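Local coordinates for hydrolase, HAD superfamily, subfamily III A (Legionella pneumophila, PDB 3N1U), which probably hydrolyses 3-deoxy-D-manno-octulosonate 8-phosphate to 3-deoxy-D-manno-octulosonate and phosphate, using magnesium, in lipopolysaccharide biosynthesis, at residues H101-L106 with D111-I116; A66-A71 with R96-H101; L131-S136 with R160-L165. All coordinates share one frame; numbering follows the deposited sequence.

The three contacts pack helices onto the central parallel sheet of the HAD-type Rossmann-like core. Interactions 1 and 2 share helix 96-106 and His101. Their centres are about 9 Å apart, and they join this helix to strands 113-117 and 64-68. The centre of interaction 3 is about 15 Å from that of interaction 1 and 18 Å from that of interaction 2. It sets helix 158-169 against strand 131-134, the neighbour of strand 113-117. Along the chain interaction 2 comes first, interaction 1 follows from the shared His101, and interaction 3 comes last. Helices 96-106 and 158-169 lie among the helices on opposite faces of this sheet, whose strand 21-24 leads to the metal-binding aspartates.

Interaction 1: H101-L106 with D111-I116; sequences HLKKTL and DEFAYI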
loop_
_atom_site.group_PDB
_atom_site.type_symbol
_atom_site.label_atom_id
_atom_site.label_comp_id
_atom_site.label_asym_id
_atom_site.label_seq_id
_atom_site.Cartn_x
_atom_site.Cartn_y
_atom_site.Cartn_z
ATOM N N HIS A 101 -24.646 -25.642 1.252
ATOM C CA HIS A 101 -25.773 -25.063 0.535
ATOM C C HIS A 101 -25.407 -24.795 -0.921
ATOM O O HIS A 101 -26.198 -25.092 -1.840
ATOM C CB HIS A 101 -26.219 -23.750 1.184
ATOM C CG HIS A 101 -27.400 -23.126 0.506
ATOM N ND1 HIS A 101 -27.278 -22.363 -0.633
ATOM C CD2 HIS A 101 -28.726 -23.175 0.785
ATOM C CE1 HIS A 101 -28.472 -21.957 -1.024
ATOM N NE2 HIS A 101 -29.372 -22.450 -0.192
ATOM N N LEU A 102 -24.212 -24.235 -1.133
ATOM C CA LEU A 102 -23.729 -23.986 -2.502
ATOM C C LEU A 102 -23.589 -25.308 -3.268
ATOM O O LEU A 102 -23.935 -25.415 -4.445
ATOM C CB LEU A 102 -22.391 -23.269 -2.457
ATOM C CG LEU A 102 -21.781 -22.942 -3.823
ATOM C CD1 LEU A 102 -22.631 -22.000 -4.682
ATOM C CD2 LEU A 102 -20.341 -22.411 -3.647
ATOM N N LYS A 103 -23.086 -26.330 -2.576
ATOM C CA LYS A 103 -22.906 -27.626 -3.195
ATOM C C LYS A 103 -24.258 -28.187 -3.658
ATOM O O LYS A 103 -24.370 -28.725 -4.768
ATOM C CB LYS A 103 -22.189 -28.551 -2.218
ATOM C CG LYS A 103 -21.960 -29.980 -2.695
ATOM C CD LYS A 103 -21.130 -30.637 -1.597
ATOM C CE LYS A 103 -20.260 -31.729 -2.125
ATOM N NZ LYS A 103 -20.889 -33.009 -1.924
ATOM N N LYS A 104 -25.284 -28.066 -2.808
ATOM C CA LYS A 104 -26.626 -28.536 -3.158
ATOM C C LYS A 104 -27.154 -27.760 -4.363
ATOM O O LYS A 104 -27.754 -28.340 -5.266
ATOM C CB LYS A 104 -27.608 -28.407 -1.987
ATOM C CG LYS A 104 -27.420 -29.443 -0.921
ATOM C CD LYS A 104 -28.494 -29.294 0.159
ATOM C CE LYS A 104 -28.459 -30.438 1.173
ATOM N NZ LYS A 104 -27.149 -30.461 1.910
ATOM N N THR A 105 -26.938 -26.443 -4.362
ATOM C CA THR A 105 -27.453 -25.575 -5.411
ATOM C C THR A 105 -26.848 -25.938 -6.764
ATOM O O THR A 105 -27.558 -26.007 -7.773
ATOM C CB THR A 105 -27.127 -24.088 -5.077
ATOM O OG1 THR A 105 -27.621 -23.781 -3.751
ATOM C CG2 THR A 105 -27.695 -23.123 -6.158
ATOM N N LEU A 106 -25.544 -26.201 -6.780
ATOM C CA LEU A 106 -24.847 -26.457 -8.038
ATOM C C LEU A 106 -24.845 -27.926 -8.466
ATOM O O LEU A 106 -24.652 -28.199 -9.634
ATOM C CB LEU A 106 -23.404 -25.921 -7.983
ATOM C CG LEU A 106 -23.248 -24.399 -7.855
ATOM C CD1 LEU A 106 -21.771 -23.994 -8.069
ATOM C CD2 LEU A 106 -24.130 -23.703 -8.885
ATOM N N ASP A 111 -14.741 -32.449 -5.303
ATOM C CA ASP A 111 -13.524 -32.263 -6.059
ATOM C C ASP A 111 -13.704 -31.375 -7.305
ATOM O O ASP A 111 -12.751 -31.130 -8.016
ATOM C CB ASP A 111 -12.805 -33.589 -6.360
ATOM C CG ASP A 111 -13.542 -34.471 -7.377
ATOM O OD1 ASP A 111 -14.635 -34.108 -7.844
ATOM O OD2 ASP A 111 -13.003 -35.552 -7.719
ATOM N N GLU A 112 -14.907 -30.847 -7.525
ATOM C CA GLU A 112 -15.140 -29.940 -8.645
ATOM C C GLU A 112 -15.158 -28.493 -8.184
ATOM O O GLU A 112 -15.336 -27.573 -9.007
ATOM C CB GLU A 112 -16.457 -30.290 -9.357
ATOM C CG GLU A 112 -16.439 -31.745 -9.939
ATOM C CD GLU A 112 -17.726 -32.096 -10.650
ATOM O OE1 GLU A 112 -18.792 -32.148 -10.000
ATOM O OE2 GLU A 112 -17.667 -32.325 -11.861
ATOM N N PHE A 113 -14.966 -28.295 -6.880
ATOM C CA PHE A 113 -14.776 -26.945 -6.326
ATOM C C PHE A 113 -13.294 -26.613 -6.101
ATOM O O PHE A 113 -12.516 -27.492 -5.674
ATOM C CB PHE A 113 -15.474 -26.843 -4.946
ATOM C CG PHE A 113 -16.947 -26.728 -5.030
ATOM C CD1 PHE A 113 -17.550 -25.495 -5.320
ATOM C CD2 PHE A 113 -17.761 -27.874 -4.825
ATOM C CE1 PHE A 113 -18.936 -25.399 -5.431
ATOM C CE2 PHE A 113 -19.149 -27.774 -4.920
ATOM C CZ PHE A 113 -19.730 -26.531 -5.232
ATOM N N ALA A 114 -12.920 -25.352 -6.379
ATOM C CA ALA A 114 -11.718 -24.749 -5.810
ATOM C C ALA A 114 -12.151 -23.737 -4.759
ATOM O O ALA A 114 -13.263 -23.168 -4.857
ATOM C CB ALA A 114 -10.847 -24.075 -6.956
ATOM N N TYR A 115 -11.269 -23.460 -3.777
ATOM C CA TYR A 115 -11.540 -22.504 -2.724
ATOM C C TYR A 115 -10.229 -21.805 -2.371
ATOM O O TYR A 115 -9.169 -22.479 -2.206
ATOM C CB TYR A 115 -12.073 -23.219 -1.441
ATOM C CG TYR A 115 -12.502 -22.203 -0.390
ATOM C CD1 TYR A 115 -11.573 -21.493 0.375
ATOM C CD2 TYR A 115 -13.845 -21.919 -0.194
ATOM C CE1 TYR A 115 -11.990 -20.567 1.335
ATOM C CE2 TYR A 115 -14.254 -21.007 0.740
ATOM C CZ TYR A 115 -13.327 -20.335 1.501
ATOM O OH TYR A 115 -13.786 -19.421 2.420
ATOM N N ILE A 116 -10.258 -20.477 -2.349
ATOM C CA ILE A 116 -9.093 -19.666 -2.025
ATOM C C ILE A 116 -9.382 -18.812 -0.755
ATOM O O ILE A 116 -10.391 -18.084 -0.662
ATOM C CB ILE A 116 -8.589 -18.856 -3.261
ATOM C CG1 ILE A 116 -7.279 -18.109 -2.919
ATOM C CG2 ILE A 116 -9.704 -17.896 -3.803
ATOM C CD1 ILE A 116 -6.595 -17.462 -4.169
#
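Phe113 plugs its ring into the inner side of helix 96-106, between Leu102, Lys103 and Leu106. The far end of the ring does the touching. Phe113 CE1 meets the branch tips of two leucines, Leu102 CD2 at 3.8 Å and Leu106 CD1 at 4.1 Å. Phe113 CZ reaches the helix backbone itself, 3.9 Å from Lys103 CA. With CG anti to the carbonyl carbon (chi1 -76°), the ring of Phe113 is carried across to the helix. This is the tight part, and it is wholly apolar.

The outer side is looser. Lys103 marks the boundary: its CA and CB touch the ring, while the rest of its chain turns away and bends near the end, where NZ makes a long, weak ion pair with Asp110. Farther round the helix, exposed Thr105 turns its hydroxyl back to the chain. Thr105 OG1 donates to His101 O at 2.7 Å from above the carbonyl plane. Thr105 N bonds the same oxygen from the opposite face, so two donors grip it.

Helix 101-106 and strand 113-116 run nearly antiparallel, at 148°, as fits the return of a beta-alpha-beta crossover from strand 87-89. Leu102 and Leu106 also touch strands 21-24 and 87-89. The Phe113 ring packs edge-to-face with Tyr99 and rests on Cys21 and Ile23 of strand 21-24.

Interaction 2: A66-A71 with R96-H101; sequences AIITTA and RSAYQH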
loop_
_atom_site.group_PDB
_atom_site.type_symbol
_atom_site.label_atom_id
_atom_site.label_comp_id
_atom_site.label_asym_id
_atom_site.label_seq_id
_atom_site.Cartn_x
_atom_site.Cartn_y
_atom_site.Cartn_z
ATOM N N ALA A 66 -18.302 -18.176 -6.919
ATOM C CA ALA A 66 -19.054 -17.879 -5.715
ATOM C C ALA A 66 -18.173 -17.265 -4.632
ATOM O O ALA A 66 -16.946 -17.474 -4.604
ATOM C CB ALA A 66 -19.671 -19.199 -5.186
ATOM N N ILE A 67 -18.807 -16.534 -3.717
ATOM C CA ILE A 67 -18.109 -15.962 -2.575
ATOM C C ILE A 67 -18.713 -16.490 -1.252
ATOM O O ILE A 67 -19.924 -16.601 -1.125
ATOM C CB ILE A 67 -18.140 -14.418 -2.606
ATOM C CG1 ILE A 67 -16.816 -13.858 -3.193
ATOM C CG2 ILE A 67 -18.272 -13.833 -1.147
ATOM C CD1 ILE A 67 -16.612 -14.150 -4.745
ATOM N N ILE A 68 -17.862 -16.769 -0.264
ATOM C CA ILE A 68 -18.349 -17.084 1.094
ATOM C C ILE A 68 -17.505 -16.223 2.036
ATOM O O ILE A 68 -16.272 -16.369 2.115
ATOM C CB ILE A 68 -18.212 -18.591 1.491
ATOM C CG1 ILE A 68 -18.947 -19.481 0.497
ATOM C CG2 ILE A 68 -18.726 -18.813 2.946
ATOM C CD1 ILE A 68 -18.832 -21.008 0.781
ATOM N N THR A 69 -18.171 -15.326 2.736
ATOM C CA THR A 69 -17.429 -14.347 3.544
ATOM C C THR A 69 -18.056 -14.175 4.931
ATOM O O THR A 69 -19.288 -14.352 5.088
ATOM C CB THR A 69 -17.349 -12.942 2.828
ATOM O OG1 THR A 69 -16.646 -12.046 3.691
ATOM C CG2 THR A 69 -18.735 -12.363 2.587
ATOM N N THR A 70 -17.195 -13.816 5.907
ATOM C CA THR A 70 -17.659 -13.348 7.220
ATOM C C THR A 70 -18.127 -11.882 7.181
ATOM O O THR A 70 -19.003 -11.482 7.978
ATOM C CB THR A 70 -16.568 -13.568 8.298
ATOM O OG1 THR A 70 -16.193 -14.960 8.274
ATOM C CG2 THR A 70 -17.086 -13.188 9.742
ATOM N N ALA A 71 -17.578 -11.099 6.240
ATOM C CA ALA A 71 -17.981 -9.695 6.065
ATOM C C ALA A 71 -19.510 -9.619 5.865
ATOM O O ALA A 71 -20.103 -10.507 5.257
ATOM C CB ALA A 71 -17.212 -9.024 4.860
ATOM N N ARG A 96 -18.853 -23.739 6.805
ATOM C CA ARG A 96 -19.167 -25.111 6.328
ATOM C C ARG A 96 -20.583 -25.182 5.811
ATOM O O ARG A 96 -20.854 -25.821 4.791
ATOM C CB ARG A 96 -18.930 -26.144 7.446
ATOM C CG ARG A 96 -17.414 -26.297 7.781
ATOM C CD ARG A 96 -17.169 -27.256 8.925
ATOM N NE ARG A 96 -17.652 -26.733 10.198
ATOM C CZ ARG A 96 -17.882 -27.461 11.285
ATOM N NH1 ARG A 96 -17.706 -28.783 11.274
ATOM N NH2 ARG A 96 -18.310 -26.862 12.387
ATOM N N SER A 97 -21.509 -24.539 6.530
ATOM C CA SER A 97 -22.935 -24.610 6.157
ATOM C C SER A 97 -23.229 -23.888 4.821
ATOM O O SER A 97 -24.029 -24.353 3.988
ATOM C CB SER A 97 -23.801 -24.048 7.299
ATOM O OG SER A 97 -25.141 -24.118 6.905
ATOM N N ALA A 98 -22.572 -22.760 4.590
ATOM C CA ALA A 98 -22.738 -22.102 3.293
ATOM C C ALA A 98 -22.177 -22.968 2.145
ATOM O O ALA A 98 -22.732 -22.986 1.059
ATOM C CB ALA A 98 -22.042 -20.711 3.280
ATOM N N TYR A 99 -21.018 -23.590 2.360
ATOM C CA TYR A 99 -20.459 -24.469 1.347
ATOM C C TYR A 99 -21.425 -25.594 1.000
ATOM O O TYR A 99 -21.604 -25.941 -0.172
ATOM C CB TYR A 99 -19.154 -25.088 1.833
ATOM C CG TYR A 99 -18.643 -26.153 0.862
ATOM C CD1 TYR A 99 -18.014 -25.789 -0.328
ATOM C CD2 TYR A 99 -18.807 -27.516 1.131
ATOM C CE1 TYR A 99 -17.559 -26.766 -1.232
ATOM C CE2 TYR A 99 -18.364 -28.483 0.250
ATOM C CZ TYR A 99 -17.728 -28.099 -0.925
ATOM O OH TYR A 99 -17.285 -29.076 -1.783
ATOM N N GLN A 100 -22.059 -26.180 2.021
ATOM C CA GLN A 100 -22.947 -27.316 1.753
ATOM C C GLN A 100 -24.179 -26.856 0.965
ATOM O O GLN A 100 -24.677 -27.579 0.094
ATOM C CB GLN A 100 -23.321 -28.067 3.072
ATOM C CG GLN A 100 -24.114 -29.390 2.855
ATOM C CD GLN A 100 -23.413 -30.430 1.961
ATOM O OE1 GLN A 100 -22.172 -30.583 1.976
ATOM N NE2 GLN A 100 -24.214 -31.150 1.181
ATOM N N HIS A 101 -24.646 -25.642 1.252
ATOM C CA HIS A 101 -25.773 -25.063 0.535
ATOM C C HIS A 101 -25.407 -24.795 -0.921
ATOM O O HIS A 101 -26.198 -25.092 -1.840
ATOM C CB HIS A 101 -26.219 -23.750 1.184
ATOM C CG HIS A 101 -27.400 -23.126 0.506
ATOM N ND1 HIS A 101 -27.278 -22.363 -0.633
ATOM C CD2 HIS A 101 -28.726 -23.175 0.785
ATOM C CE1 HIS A 101 -28.472 -21.957 -1.024
ATOM N NE2 HIS A 101 -29.372 -22.450 -0.192
#
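Ile68, in extended conformation at the end of its strand, comes closest to the helix at Ala98, with 7.0 Å between Ile68 CA and Ala98 CA. Ile68 spreads two branches over the first turn of helix 96-106. Methyl meets methyl where Ile68 CG2 lies 3.8 Å from Ala98 CB. The longer branch is fully stretched (chi2 178°), which carries CD1 past Ala98 to the next residue. There Ile68 CD1 lies 3.7 Å from Tyr99 N, against the helix backbone. The small Ala98 side chain allows this close approach. Of the Tyr99 side chain, CB comes within 4.2 Å of Ile68 CD1. The Tyr99 ring leads away, and its hydroxyl bonds Asp110.

Beyond the strand the chain folds into an ST turn. Thr69 OG1 accepts from Ala71 N at 2.9 Å. The place of Thr69 after the second strand of the core sheet is consistent with the motif II threonine or serine of HAD enzymes. Lys95, just before the helix, bonds Ile68 O.

Strand 64-68 is paired here with strands 21-24 and 87-89. Ile68 also touches Ile23, Tyr89 and, from helix 123-128, Leu125, so two helices and the two neighbouring strands meet around it.

Interaction 3: L131-S136 with R160-L165; sequences LGVAVS and RELCDL
Leu131 and Val133 meet Leu162 and Leu165 through aliphatic branches alone, and the one guanidinium of these segments, that of Arg160, is held at its edge. There Arg160 NE donates to Asp164 OD1 at 3.0 Å in a salt bridge between residues four apart, about one helical turn. Asp164 OD1 lies almost in the guanidinium plane; Arg160 NE meets it on its syn side, but 31° out of the carboxylate plane. Other bonds fix the rest of the group. NH1 reaches Gln50 O, and NH2 forms a salt bridge with Asp119 of a neighbouring subunit, so this turn of the helix also takes part in the tetramer.

The sheet contact centres on Leu162. Leu162 and Val133 meet end to end through their methyls, with Val133 CG2 3.8 Å from Leu162 CD2 and 3.9 Å from Leu162 CD1. CG of Leu162 is anti to the backbone N (chi1 178°), which points its two methyls at Val133, with CD1 also against Leu131. Leu131 passes beside Leu162, pointing the other way. Leu131 CD2 lies 4.2 Å from Leu162 CD1 and 4.3 Å from Leu165 CD2, so it bridges two successive turns of the helix.

Helix 160-165 runs nearly antiparallel (151°) to strand 131-134, as helices do on the parallel sheet of an alpha/beta fold, on the face opposite helix 96-106. Strand 131-134 pairs with strand 113-117, and its Gly132 N bonds Asp147. Ile116 also touches Leu162. Helix 3-17 closes one end through Leu12, which packs on both Leu131 and Leu165. Helix 49-60 lies against Arg160 and Cys163.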
loop_
_atom_site.group_PDB
_atom_site.type_symbol
_atom_site.label_atom_id
_atom_site.label_comp_id
_atom_site.label_asym_id
_atom_site.label_seq_id
_atom_site.Cartn_x
_atom_site.Cartn_y
_atom_site.Cartn_z
ATOM N N LEU A 131 -9.481 -28.364 -4.956
ATOM C CA LEU A 131 -8.310 -27.506 -5.068
ATOM C C LEU A 131 -8.399 -26.373 -4.028
ATOM O O LEU A 131 -9.088 -25.360 -4.224
ATOM C CB LEU A 131 -8.146 -26.960 -6.525
ATOM C CG LEU A 131 -6.966 -25.965 -6.765
ATOM C CD1 LEU A 131 -5.601 -26.518 -6.289
ATOM C CD2 LEU A 131 -6.918 -25.720 -8.286
ATOM N N GLY A 132 -7.775 -26.601 -2.877
ATOM C CA GLY A 132 -7.841 -25.662 -1.733
ATOM C C GLY A 132 -6.603 -24.799 -1.846
ATOM O O GLY A 132 -5.486 -25.314 -1.906
ATOM N N VAL A 133 -6.808 -23.484 -1.883
ATOM C CA VAL A 133 -5.716 -22.542 -2.174
ATOM C C VAL A 133 -5.506 -21.497 -1.088
ATOM O O VAL A 133 -6.474 -20.933 -0.549
ATOM C CB VAL A 133 -5.883 -21.854 -3.557
ATOM C CG1 VAL A 133 -4.704 -20.871 -3.835
ATOM C CG2 VAL A 133 -5.973 -22.960 -4.699
ATOM N N ALA A 134 -4.236 -21.253 -0.778
ATOM C CA ALA A 134 -3.872 -20.170 0.147
ATOM C C ALA A 134 -3.310 -18.986 -0.629
ATOM O O ALA A 134 -2.469 -19.166 -1.485
ATOM C CB ALA A 134 -2.834 -20.642 1.183
ATOM N N VAL A 135 -3.807 -17.777 -0.347
ATOM C CA VAL A 135 -3.053 -16.546 -0.786
ATOM C C VAL A 135 -1.696 -16.522 -0.065
ATOM O O VAL A 135 -1.526 -17.145 1.010
ATOM C CB VAL A 135 -3.851 -15.226 -0.539
ATOM C CG1 VAL A 135 -5.141 -15.218 -1.434
ATOM C CG2 VAL A 135 -4.216 -15.011 0.953
ATOM N N SER A 136 -0.695 -15.836 -0.638
ATOM C CA SER A 136 0.646 -15.946 -0.047
ATOM C C SER A 136 0.706 -15.312 1.342
ATOM O O SER A 136 1.578 -15.636 2.109
ATOM C CB SER A 136 1.733 -15.327 -0.952
ATOM O OG SER A 136 1.643 -13.924 -1.008
ATOM N N ARG A 160 -6.473 -13.762 -9.471
ATOM C CA ARG A 160 -6.276 -13.856 -10.924
ATOM C C ARG A 160 -5.302 -15.025 -11.234
ATOM O O ARG A 160 -5.480 -15.759 -12.215
ATOM C CB ARG A 160 -5.621 -12.558 -11.452
ATOM C CG ARG A 160 -5.253 -12.634 -12.931
ATOM C CD ARG A 160 -6.478 -13.097 -13.804
ATOM N NE ARG A 160 -6.170 -12.939 -15.211
ATOM C CZ ARG A 160 -6.180 -11.753 -15.839
ATOM N NH1 ARG A 160 -6.547 -10.644 -15.195
ATOM N NH2 ARG A 160 -5.830 -11.664 -17.129
ATOM N N GLU A 161 -4.284 -15.181 -10.390
ATOM C CA GLU A 161 -3.240 -16.220 -10.628
ATOM C C GLU A 161 -3.912 -17.598 -10.590
ATOM O O GLU A 161 -3.634 -18.458 -11.427
ATOM C CB GLU A 161 -2.215 -16.111 -9.503
ATOM C CG GLU A 161 -0.940 -16.882 -9.651
ATOM C CD GLU A 161 0.027 -16.588 -8.451
ATOM O OE1 GLU A 161 0.053 -15.452 -7.961
ATOM O OE2 GLU A 161 0.692 -17.533 -8.009
ATOM N N LEU A 162 -4.822 -17.782 -9.639
ATOM C CA LEU A 162 -5.636 -19.031 -9.581
ATOM C C LEU A 162 -6.580 -19.182 -10.793
ATOM O O LEU A 162 -6.718 -20.290 -11.362
ATOM C CB LEU A 162 -6.396 -19.084 -8.227
ATOM C CG LEU A 162 -7.333 -20.292 -8.021
ATOM C CD1 LEU A 162 -6.512 -21.582 -8.351
ATOM C CD2 LEU A 162 -7.813 -20.246 -6.577
ATOM N N CYS A 163 -7.279 -18.086 -11.157
ATOM C CA CYS A 163 -8.129 -18.112 -12.345
ATOM C C CYS A 163 -7.347 -18.590 -13.579
ATOM O O CYS A 163 -7.817 -19.452 -14.287
ATOM C CB CYS A 163 -8.786 -16.754 -12.610
ATOM S SG CYS A 163 -9.911 -16.265 -11.333
ATOM N N ASP A 164 -6.160 -18.046 -13.802
ATOM C CA ASP A 164 -5.313 -18.367 -14.964
ATOM C C ASP A 164 -4.823 -19.814 -14.892
ATOM O O ASP A 164 -4.873 -20.499 -15.890
ATOM C CB ASP A 164 -4.119 -17.416 -15.085
ATOM C CG ASP A 164 -4.504 -16.032 -15.593
ATOM O OD1 ASP A 164 -5.712 -15.782 -15.891
ATOM O OD2 ASP A 164 -3.582 -15.176 -15.670
ATOM N N LEU A 165 -4.424 -20.285 -13.701
ATOM C CA LEU A 165 -4.066 -21.721 -13.533
ATOM C C LEU A 165 -5.199 -22.650 -13.996
ATOM O O LEU A 165 -4.978 -23.604 -14.757
ATOM C CB LEU A 165 -3.751 -22.018 -12.046
ATOM C CG LEU A 165 -3.467 -23.518 -11.773
ATOM C CD1 LEU A 165 -2.008 -23.808 -12.249
ATOM C CD2 LEU A 165 -3.630 -23.810 -10.297
#